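Local coordinates for replication initiator A family protein (Staphylococcus aureus CA-347, PDB 4PT7), which probably binds origin DNA as a replication initiator, assembling the replication origin of staphylococcal multiresistance plasmids, at residues Y29-Y40 with K84-L94. Sequence-based numbering, arbitrary orientation.
Sequences YKNLTNDMKIAY and KIKKGLENDGL
In the helix-turn-helix domain of RepA, residues 34-40, at the start of helix 34-52, cross residues 84-91 of helix 79-91 at -82°, with Met-36 as a knob in the hole made by Lys-84, Ile-85, Gly-88 and Leu-89. SD lies 3.8 Å from Gly-88 CA, where a CB would project, so glycine's bare backbone seats the sulfur, and a bend at chi3 (-148°) carries CE over the Lys-84 backbone, 3.9 Å from its O. The same sulfur accepts a weak hydrogen bond from Thr-33 N, while Thr-33, the N-cap, receives Met-36 N on OG1 in a capping box.

One turn on, small Ala-39 lets Ile-85 come in close, CB to CG2 3.6 Å. Leu-89 sends CD2 to the backbone O of Met-36 (3.7 Å). Beyond the helix end, Leu-94 wedges between two tyrosines: CB meets Tyr-40 CE1 at 4.0 Å, whereas CD1 touches both Tyr-29 CE2 and Leu-32 CD1. Tyr-40 OH is hydrogen-bonded to Met-111 O and Tyr-29 OH to Ile-114 N.

Asp-92 and Tyr-29 lie alongside each other, pointing opposite ways, with carboxylate and ring planes 86° apart, and Asp-92 OD1 lies 3.4 Å from Leu-32 CD2. A water accepts from Asn-31 N and donates to that OD1, linking turn 29-32 to the helix end. Gly-93, at positive phi, completes a Schellman motif, with Leu-94 N bonded to Leu-89 O (2.8 Å). Helices packed nearly at right angles and followed by a two-stranded antiparallel hairpin, 95-98/107-110, probably the wing, are consistent with a winged helix-turn-helix domain.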
loop_
_atom_site.group_PDB
_atom_site.type_symbol
_atom_site.label_atom_id
_atom_site.label_comp_id
_atom_site.label_asym_id
_atom_site.label_seq_id
_atom_site.Cartn_x
_atom_site.Cartn_y
_atom_site.Cartn_z
ATOM N N TYR B 29 10.157 21.027 -3.142
ATOM C CA TYR B 29 9.641 19.660 -3.201
ATOM C C TYR B 29 9.735 18.969 -1.855
ATOM O O TYR B 29 9.745 17.739 -1.771
ATOM C CB TYR B 29 10.409 18.849 -4.239
ATOM C CG TYR B 29 10.275 19.396 -5.631
ATOM C CD1 TYR B 29 11.390 19.848 -6.324
ATOM C CD2 TYR B 29 9.029 19.471 -6.259
ATOM C CE1 TYR B 29 11.281 20.362 -7.613
ATOM C CE2 TYR B 29 8.908 19.989 -7.543
ATOM C CZ TYR B 29 10.039 20.430 -8.214
ATOM O OH TYR B 29 9.950 20.932 -9.488
ATOM N N LYS B 30 9.808 19.765 -0.796
ATOM C CA LYS B 30 9.905 19.225 0.549
ATOM C C LYS B 30 8.597 18.544 0.968
ATOM O O LYS B 30 8.587 17.747 1.902
ATOM C CB LYS B 30 10.272 20.338 1.541
ATOM C CG LYS B 30 9.204 21.418 1.699
ATOM C CD LYS B 30 9.666 22.528 2.643
ATOM C CE LYS B 30 8.518 23.487 2.988
ATOM N NZ LYS B 30 7.902 24.164 1.805
ATOM N N ASN B 31 7.503 18.844 0.269
ATOM C CA ASN B 31 6.204 18.245 0.579
ATOM C C ASN B 31 6.020 16.857 -0.036
ATOM O O ASN B 31 5.087 16.134 0.319
ATOM C CB ASN B 31 5.077 19.167 0.104
ATOM C CG ASN B 31 5.006 20.463 0.910
ATOM O OD1 ASN B 31 4.695 21.525 0.317
ATOM N ND2 ASN B 31 5.260 20.413 2.138
ATOM N N LEU B 32 6.907 16.482 -0.954
ATOM C CA LEU B 32 6.808 15.180 -1.593
ATOM C C LEU B 32 7.203 14.072 -0.628
ATOM O O LEU B 32 8.173 14.194 0.121
ATOM C CB LEU B 32 7.710 15.098 -2.839
ATOM C CG LEU B 32 7.399 15.974 -4.056
ATOM C CD1 LEU B 32 8.357 15.599 -5.188
ATOM C CD2 LEU B 32 5.952 15.774 -4.507
ATOM N N THR B 33 6.442 12.988 -0.651
ATOM C CA THR B 33 6.723 11.841 0.193
ATOM C C THR B 33 7.577 10.893 -0.649
ATOM O O THR B 33 7.686 11.060 -1.862
ATOM C CB THR B 33 5.427 11.114 0.577
ATOM O OG1 THR B 33 4.825 10.570 -0.605
ATOM C CG2 THR B 33 4.447 12.088 1.230
ATOM N N ASN B 34 8.179 9.896 -0.017
ATOM C CA ASN B 34 8.988 8.960 -0.773
ATOM C C ASN B 34 8.144 8.252 -1.824
ATOM O O ASN B 34 8.630 7.980 -2.923
ATOM C CB ASN B 34 9.646 7.932 0.155
ATOM C CG ASN B 34 10.737 8.542 1.027
ATOM O OD1 ASN B 34 11.394 9.507 0.638
ATOM N ND2 ASN B 34 10.948 7.961 2.201
ATOM N N ASP B 35 6.885 7.957 -1.502
ATOM C CA ASP B 35 6.030 7.277 -2.465
ATOM C C ASP B 35 5.789 8.114 -3.718
ATOM O O ASP B 35 5.670 7.575 -4.823
ATOM C CB ASP B 35 4.695 6.878 -1.824
ATOM C CG ASP B 35 4.806 5.597 -1.014
ATOM O OD1 ASP B 35 5.472 4.651 -1.489
ATOM O OD2 ASP B 35 4.227 5.533 0.089
ATOM N N MET B 36 5.712 9.428 -3.534
ATOM C CA MET B 36 5.508 10.360 -4.633
ATOM C C MET B 36 6.760 10.439 -5.511
ATOM O O MET B 36 6.668 10.478 -6.742
ATOM C CB MET B 36 5.208 11.758 -4.088
ATOM C CG MET B 36 3.780 11.963 -3.573
ATOM S SD MET B 36 3.599 13.465 -2.595
ATOM C CE MET B 36 2.331 12.964 -1.418
ATOM N N LYS B 37 7.926 10.502 -4.872
ATOM C CA LYS B 37 9.178 10.583 -5.614
ATOM C C LYS B 37 9.378 9.309 -6.430
ATOM O O LYS B 37 9.763 9.356 -7.592
ATOM C CB LYS B 37 10.351 10.794 -4.651
ATOM C CG LYS B 37 10.321 12.156 -3.965
ATOM C CD LYS B 37 11.419 12.289 -2.923
ATOM C CE LYS B 37 11.198 13.551 -2.100
ATOM N NZ LYS B 37 12.194 13.703 -1.019
ATOM N N ILE B 38 9.113 8.164 -5.814
ATOM C CA ILE B 38 9.262 6.890 -6.495
ATOM C C ILE B 38 8.226 6.760 -7.617
ATOM O O ILE B 38 8.579 6.433 -8.755
ATOM C CB ILE B 38 9.159 5.735 -5.473
ATOM C CG1 ILE B 38 10.428 5.727 -4.612
ATOM C CG2 ILE B 38 8.966 4.403 -6.176
ATOM C CD1 ILE B 38 10.394 4.782 -3.437
ATOM N N ALA B 39 6.963 7.047 -7.308
ATOM C CA ALA B 39 5.908 6.973 -8.311
ATOM C C ALA B 39 6.286 7.838 -9.516
ATOM O O ALA B 39 6.104 7.431 -10.662
ATOM C CB ALA B 39 4.581 7.456 -7.723
ATOM N N TYR B 40 6.803 9.036 -9.251
ATOM C CA TYR B 40 7.191 9.943 -10.324
ATOM C C TYR B 40 8.215 9.243 -11.215
ATOM O O TYR B 40 8.101 9.265 -12.444
ATOM C CB TYR B 40 7.805 11.222 -9.747
ATOM C CG TYR B 40 8.288 12.195 -10.802
ATOM C CD1 TYR B 40 7.459 13.219 -11.281
ATOM C CD2 TYR B 40 9.568 12.069 -11.357
ATOM C CE1 TYR B 40 7.896 14.083 -12.295
ATOM C CE2 TYR B 40 10.011 12.927 -12.360
ATOM C CZ TYR B 40 9.170 13.924 -12.826
ATOM O OH TYR B 40 9.594 14.739 -13.839
ATOM N N LYS B 84 -3.660 10.103 -3.281
ATOM C CA LYS B 84 -2.699 10.943 -2.587
ATOM C C LYS B 84 -1.466 11.245 -3.459
ATOM O O LYS B 84 -0.967 12.366 -3.459
ATOM C CB LYS B 84 -2.291 10.293 -1.256
ATOM C CG LYS B 84 -1.145 11.018 -0.544
ATOM C CD LYS B 84 -1.104 10.775 0.972
ATOM C CE LYS B 84 -1.010 9.297 1.357
ATOM N NZ LYS B 84 -2.311 8.584 1.213
ATOM N N ILE B 85 -0.989 10.260 -4.213
ATOM C CA ILE B 85 0.174 10.470 -5.068
ATOM C C ILE B 85 -0.127 11.499 -6.151
ATOM O O ILE B 85 0.611 12.483 -6.305
ATOM C CB ILE B 85 0.649 9.126 -5.676
ATOM C CG1 ILE B 85 1.297 8.289 -4.563
ATOM C CG2 ILE B 85 1.649 9.363 -6.811
ATOM C CD1 ILE B 85 1.680 6.886 -4.966
ATOM N N LYS B 86 -1.221 11.285 -6.875
ATOM C CA LYS B 86 -1.639 12.203 -7.927
ATOM C C LYS B 86 -1.805 13.619 -7.382
ATOM O O LYS B 86 -1.382 14.594 -8.010
ATOM C CB LYS B 86 -2.959 11.732 -8.544
ATOM C CG LYS B 86 -2.848 10.405 -9.287
ATOM C CD LYS B 86 -4.224 9.810 -9.620
ATOM C CE LYS B 86 -5.008 10.646 -10.599
ATOM N NZ LYS B 86 -6.337 10.025 -10.864
ATOM N N LYS B 87 -2.410 13.725 -6.205
ATOM C CA LYS B 87 -2.642 15.023 -5.589
ATOM C C LYS B 87 -1.314 15.698 -5.253
ATOM O O LYS B 87 -1.124 16.885 -5.509
ATOM C CB LYS B 87 -3.475 14.862 -4.313
ATOM C CG LYS B 87 -4.097 16.162 -3.786
ATOM C CD LYS B 87 -5.213 16.656 -4.715
ATOM C CE LYS B 87 -6.076 17.748 -4.063
ATOM N NZ LYS B 87 -5.337 19.004 -3.733
ATOM N N GLY B 88 -0.399 14.928 -4.674
ATOM C CA GLY B 88 0.897 15.462 -4.311
ATOM C C GLY B 88 1.712 15.895 -5.525
ATOM O O GLY B 88 2.304 16.963 -5.516
ATOM N N LEU B 89 1.751 15.081 -6.575
ATOM C CA LEU B 89 2.511 15.462 -7.765
ATOM C C LEU B 89 1.868 16.678 -8.417
ATOM O O LEU B 89 2.567 17.577 -8.895
ATOM C CB LEU B 89 2.585 14.301 -8.764
ATOM C CG LEU B 89 3.309 13.056 -8.236
ATOM C CD1 LEU B 89 3.445 12.014 -9.346
ATOM C CD2 LEU B 89 4.678 13.452 -7.714
ATOM N N GLU B 90 0.537 16.715 -8.401
ATOM C CA GLU B 90 -0.201 17.823 -8.992
ATOM C C GLU B 90 0.038 19.142 -8.251
ATOM O O GLU B 90 0.193 20.191 -8.875
ATOM C CB GLU B 90 -1.695 17.508 -9.019
ATOM C CG GLU B 90 -2.466 18.284 -10.074
ATOM C CD GLU B 90 -3.934 17.876 -10.173
ATOM O OE1 GLU B 90 -4.220 16.656 -10.238
ATOM O OE2 GLU B 90 -4.797 18.782 -10.200
ATOM N N ASN B 91 0.089 19.091 -6.924
ATOM C CA ASN B 91 0.308 20.312 -6.146
ATOM C C ASN B 91 1.680 20.929 -6.379
ATOM O O ASN B 91 1.874 22.120 -6.151
ATOM C CB ASN B 91 0.132 20.055 -4.644
ATOM C CG ASN B 91 -1.322 19.844 -4.248
ATOM O OD1 ASN B 91 -2.235 20.439 -4.833
ATOM N ND2 ASN B 91 -1.543 19.005 -3.241
ATOM N N ASP B 92 2.634 20.118 -6.824
ATOM C CA ASP B 92 3.981 20.613 -7.069
ATOM C C ASP B 92 4.268 20.810 -8.555
ATOM O O ASP B 92 5.414 20.939 -8.973
ATOM C CB ASP B 92 5.002 19.667 -6.422
ATOM C CG ASP B 92 5.233 19.988 -4.951
ATOM O OD1 ASP B 92 5.701 19.113 -4.188
ATOM O OD2 ASP B 92 4.960 21.139 -4.561
ATOM N N GLY B 93 3.205 20.851 -9.348
ATOM C CA GLY B 93 3.345 21.051 -10.778
ATOM C C GLY B 93 4.082 19.949 -11.510
ATOM O O GLY B 93 4.551 20.156 -12.622
ATOM N N LEU B 94 4.178 18.772 -10.907
ATOM C CA LEU B 94 4.874 17.655 -11.547
ATOM C C LEU B 94 3.918 16.778 -12.342
ATOM O O LEU B 94 4.348 15.873 -13.069
ATOM C CB LEU B 94 5.598 16.804 -10.498
ATOM C CG LEU B 94 6.665 17.565 -9.710
ATOM C CD1 LEU B 94 7.220 16.698 -8.582
ATOM C CD2 LEU B 94 7.773 17.988 -10.680
HETATM O O HOH W 1 6.970 20.763 -1.881
#